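Local atomic coordinates of fiber (PDB entry 5NBH), a protein that probably attaches the virus to host cells through the distal head domain of its trimeric fibre, which binds N-acetylglucosamine. Residues G131-E136 against S215-C220; T196-A201 against F224-M229. All blocks are in the same frame, centred on the assembly; numbering follows the deposited sequence. Where two conformers were deposited one is given.

Interaction 1. Residues G131-E136 against S215-C220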
# COMPACT_ATOMS: atom_id res chain seq x y z
N GLY A 131 -22.81 21.38 -5.65
CA GLY A 131 -23.53 20.21 -6.10
C GLY A 131 -22.60 19.01 -6.09
O GLY A 131 -21.63 19.01 -5.38
N THR A 132 -22.95 18.00 -6.88
CA THR A 132 -22.20 16.74 -6.88
C THR A 132 -21.66 16.52 -8.28
O THR A 132 -22.44 16.55 -9.24
CB THR A 132 -23.08 15.58 -6.44
OG1 THR A 132 -23.47 15.79 -5.07
CG2 THR A 132 -22.33 14.23 -6.56
N GLN A 133 -20.34 16.30 -8.40
CA GLN A 133 -19.71 16.05 -9.72
C GLN A 133 -19.53 14.56 -9.92
O GLN A 133 -19.27 13.83 -8.95
CB GLN A 133 -18.33 16.72 -9.87
CG GLN A 133 -18.33 18.22 -9.62
CD GLN A 133 -18.32 18.58 -8.14
OE1 GLN A 133 -17.58 17.99 -7.36
NE2 GLN A 133 -19.11 19.58 -7.75
N THR A 134 -19.63 14.10 -11.16
CA THR A 134 -19.48 12.69 -11.49
C THR A 134 -18.28 12.55 -12.38
O THR A 134 -18.23 13.14 -13.46
CB THR A 134 -20.75 12.11 -12.18
OG1 THR A 134 -21.87 12.16 -11.30
CG2 THR A 134 -20.53 10.66 -12.52
N TRP A 135 -17.28 11.78 -11.91
CA TRP A 135 -16.05 11.54 -12.63
C TRP A 135 -16.08 10.07 -12.98
O TRP A 135 -16.14 9.23 -12.06
CB TRP A 135 -14.82 11.87 -11.78
CG TRP A 135 -14.91 13.22 -11.09
CD1 TRP A 135 -15.12 13.43 -9.76
CD2 TRP A 135 -14.86 14.53 -11.70
NE1 TRP A 135 -15.18 14.76 -9.50
CE2 TRP A 135 -15.01 15.46 -10.67
CE3 TRP A 135 -14.68 14.99 -13.01
CZ2 TRP A 135 -15.00 16.84 -10.90
CZ3 TRP A 135 -14.69 16.38 -13.25
CH2 TRP A 135 -14.84 17.28 -12.21
N GLU A 136 -16.01 9.73 -14.25
CA GLU A 136 -16.19 8.35 -14.70
C GLU A 136 -14.92 7.89 -15.38
O GLU A 136 -14.45 8.55 -16.31
CB GLU A 136 -17.37 8.26 -15.67
CG GLU A 136 -17.78 6.85 -16.09
CD GLU A 136 -18.98 6.87 -17.04
OE1 GLU A 136 -20.12 6.65 -16.63
OE2 GLU A 136 -18.74 7.09 -18.23
N SER A 215 -18.06 13.46 -6.21
CA SER A 215 -17.63 14.40 -5.19
C SER A 215 -18.72 15.44 -4.93
O SER A 215 -19.38 15.93 -5.87
CB SER A 215 -16.35 15.11 -5.63
OG SER A 215 -16.42 15.64 -6.94
N THR A 216 -18.90 15.82 -3.67
CA THR A 216 -19.93 16.81 -3.32
C THR A 216 -19.24 18.06 -2.78
O THR A 216 -18.43 17.97 -1.86
CB THR A 216 -20.93 16.24 -2.33
OG1 THR A 216 -21.63 15.19 -2.99
CG2 THR A 216 -21.92 17.29 -1.85
N THR A 217 -19.53 19.21 -3.39
CA THR A 217 -18.89 20.48 -3.03
C THR A 217 -19.95 21.58 -2.73
O THR A 217 -21.08 21.47 -3.17
CB THR A 217 -17.89 20.97 -4.09
OG1 THR A 217 -18.58 21.27 -5.33
CG2 THR A 217 -16.85 19.88 -4.36
N SER A 218 -19.56 22.57 -1.94
CA SER A 218 -20.34 23.80 -1.73
C SER A 218 -19.43 24.99 -1.97
O SER A 218 -18.59 25.32 -1.13
CB SER A 218 -20.88 23.87 -0.31
OG SER A 218 -21.43 22.64 0.08
N GLY A 219 -19.54 25.60 -3.15
CA GLY A 219 -18.84 26.84 -3.41
C GLY A 219 -17.46 26.71 -4.01
O GLY A 219 -17.03 27.61 -4.73
N CYS A 220 -16.80 25.58 -3.78
CA CYS A 220 -15.40 25.41 -4.11
C CYS A 220 -15.18 24.54 -5.33
O CYS A 220 -16.06 23.84 -5.82
CB CYS A 220 -14.64 24.84 -2.90
SG CYS A 220 -15.24 23.26 -2.25
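Gly131-Gln133 and Thr217-Ser215 run antiparallel and illustrate how two sheet strands are joined by backbone bonds and, beside them, by side chains. Among the backbone bonds, Gly131 and Thr217 form a hydrogen-bonded pair with both exchanges made, and Gly131 N lies 3.0 Å from Thr217 O. Gln133 N meets Ser215 O at 2.7 Å, while the return bond from Ser215 N is weak. Between these rungs Thr132 and Thr216 make a non-hydrogen-bonded pair, where Thr132 CA brings its hydrogen to Ser215 O.

Hydroxyls add side-chain bonds on both faces of the pair. Thr132 OG1 and Thr216 OG1 share a hydrogen bond of 2.8 Å; in both residues OG1 is anti to the carbonyl carbon (chi1 -64° and -65°), which brings the two oxygens together. On the other face, the indole of Trp135 reaches back with NE1 to donate to Ser215 OG at 3.0 Å, the oxygen sitting near the ring's edge but somewhat out of its plane. Thr217 OG1 turns to Ala129 O.

Strand 131-140 edges the head's GHID sheet within this chain, with 208-217 its inner neighbour; Thr132 and Gln133 belong to the N-acetylglucosamine site, with Asn97 and Glu102 close to Gln133.

Interaction 2. Residues T196-A201 against F224-M229; sequences TYCSYA and FQMSFM
While Cys198 and Tyr200 press on residues 224-229, their own strand is tied to its sheet at Thr196, whose OG1 is hydrogen-bonded to Thr216 O. This is the interior of the fibre-head beta-sandwich: strand 191-205 belongs to the GHID sheet and strand 223-231 to the ABCJ sheet, and the two segments face one another at 44°, their axes 9.1 Å apart at the closest. Across such a gap it is side chains that meet, and here all of those touching are buried.

One end of the interface is rich in sulfur. Cys198 SG, swung anti to its own backbone nitrogen (chi1 -174°), comes obliquely to the Phe224 ring, 3.9 Å from Phe224 CE2. In one of the two conformers deposited for Met226, its SD also rests against Cys198 CB. Met182, from the neighbouring strand 179-188, touches Met226 and Phe228.

Aromatic stacking takes over at the other end. The rings of Tyr200 and Phe228 lie face to face, planes 8° apart and centroids separated by 4.0 Å. Gln225 of a second subunit packs on both residues, so the stack lies next to the trimer interface. The two side chains also exchange CH-pi contacts: Phe228 CB sits over the face of the Tyr200 ring, and Tyr200 CB over that of Phe228, 3.6 Å from its CE1.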
# COMPACT_ATOMS: atom_id res chain seq x y z
N THR A 196 -15.70 17.35 3.19
CA THR A 196 -16.83 16.78 2.49
C THR A 196 -16.54 15.29 2.21
O THR A 196 -15.83 14.61 3.00
CB THR A 196 -17.22 17.64 1.26
OG1 THR A 196 -18.39 17.08 0.64
CG2 THR A 196 -16.08 17.77 0.25
N TYR A 197 -17.14 14.75 1.18
CA TYR A 197 -17.05 13.32 0.88
C TYR A 197 -17.11 13.06 -0.61
O TYR A 197 -17.51 13.93 -1.41
CB TYR A 197 -18.17 12.56 1.59
CG TYR A 197 -19.54 13.18 1.37
CD1 TYR A 197 -20.26 12.92 0.23
CD2 TYR A 197 -20.10 14.04 2.32
CE1 TYR A 197 -21.50 13.50 0.01
CE2 TYR A 197 -21.36 14.60 2.12
CZ TYR A 197 -22.04 14.34 0.96
OH TYR A 197 -23.31 14.88 0.73
N CYS A 198 -16.65 11.86 -0.98
CA CYS A 198 -16.66 11.42 -2.34
C CYS A 198 -17.09 9.96 -2.35
O CYS A 198 -16.59 9.15 -1.54
CB CYS A 198 -15.28 11.57 -2.95
SG CYS A 198 -15.18 11.21 -4.73
N SER A 199 -18.02 9.61 -3.22
CA SER A 199 -18.38 8.20 -3.39
C SER A 199 -17.49 7.52 -4.44
O SER A 199 -16.93 8.17 -5.33
CB SER A 199 -19.83 8.06 -3.78
OG SER A 199 -20.07 8.60 -5.01
N TYR A 200 -17.41 6.21 -4.34
CA TYR A 200 -16.84 5.40 -5.40
C TYR A 200 -17.79 4.25 -5.67
O TYR A 200 -18.46 3.75 -4.77
CB TYR A 200 -15.41 4.93 -5.06
CG TYR A 200 -15.39 4.10 -3.80
CD1 TYR A 200 -15.25 4.72 -2.57
CD2 TYR A 200 -15.56 2.71 -3.83
CE1 TYR A 200 -15.25 3.99 -1.38
CE2 TYR A 200 -15.59 1.96 -2.63
CZ TYR A 200 -15.42 2.62 -1.42
OH TYR A 200 -15.46 1.93 -0.20
N ALA A 201 -17.81 3.79 -6.90
CA ALA A 201 -18.65 2.65 -7.29
C ALA A 201 -17.96 1.93 -8.43
O ALA A 201 -17.53 2.56 -9.41
CB ALA A 201 -20.02 3.16 -7.71
N PHE A 224 -9.08 17.51 -4.59
CA PHE A 224 -8.96 16.56 -3.50
C PHE A 224 -8.17 15.32 -3.90
O PHE A 224 -8.02 15.09 -5.08
CB PHE A 224 -10.34 16.12 -3.03
CG PHE A 224 -11.16 15.43 -4.07
CD1 PHE A 224 -11.96 16.16 -4.95
CD2 PHE A 224 -11.16 14.05 -4.18
CE1 PHE A 224 -12.74 15.51 -5.90
CE2 PHE A 224 -11.93 13.41 -5.13
CZ PHE A 224 -12.71 14.14 -6.00
N GLN A 225 -7.69 14.55 -2.90
CA GLN A 225 -7.08 13.22 -3.09
C GLN A 225 -7.94 12.23 -2.31
O GLN A 225 -8.47 12.54 -1.24
CB GLN A 225 -5.59 13.13 -2.59
CG GLN A 225 -4.90 11.75 -2.83
CD GLN A 225 -3.41 11.61 -2.41
OE1 GLN A 225 -3.10 10.96 -1.41
NE2 GLN A 225 -2.50 12.09 -3.24
N MET A 226 -8.14 11.05 -2.88
CA MET A 226 -8.75 9.96 -2.12
C MET A 226 -8.33 8.60 -2.61
O MET A 226 -7.87 8.45 -3.72
CB MET A 226 -10.27 10.05 -2.02
CG MET A 226 -11.10 9.99 -3.28
SD MET A 226 -12.61 9.11 -2.79
CE MET A 226 -11.77 7.55 -2.55
N SER A 227 -8.42 7.64 -1.71
CA SER A 227 -7.98 6.30 -2.02
C SER A 227 -8.96 5.36 -1.40
O SER A 227 -9.62 5.71 -0.41
CB SER A 227 -6.53 6.06 -1.54
OG SER A 227 -6.46 5.88 -0.17
N PHE A 228 -9.06 4.19 -1.98
CA PHE A 228 -9.84 3.09 -1.41
C PHE A 228 -9.25 1.78 -1.91
O PHE A 228 -8.49 1.77 -2.87
CB PHE A 228 -11.35 3.22 -1.76
CG PHE A 228 -11.65 3.10 -3.23
CD1 PHE A 228 -11.66 4.22 -4.05
CD2 PHE A 228 -11.97 1.87 -3.80
CE1 PHE A 228 -11.96 4.13 -5.40
CE2 PHE A 228 -12.24 1.78 -5.16
CZ PHE A 228 -12.22 2.89 -5.96
N MET A 229 -9.62 0.67 -1.28
CA MET A 229 -9.18 -0.64 -1.71
C MET A 229 -10.33 -1.51 -2.22
O MET A 229 -11.44 -1.42 -1.74
CB MET A 229 -8.45 -1.33 -0.56
CG MET A 229 -7.13 -0.64 -0.28
SD MET A 229 -6.08 -1.26 1.05
CE MET A 229 -6.54 -2.94 1.10

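In the fold
The two contacts demonstrate the two ways a beta-sandwich is held together. Interaction 1 works within one sheet, by backbone bonds and hydroxyls, in a partly buried edge region that holds part of the sugar site and is touched by no other subunit. Interaction 2 works between sheets, through sulfur and aromatic packing in the core, with neighbouring subunits close by. They meet through the GHID sheet, where strands 208-217 and 191-205 are neighbours: Thr216 N lies 3.3 Å from Tyr197 O. Ser215, a polar partner in interaction 1, also packs its CB 3.6 Å from Phe224 CE1 of interaction 2.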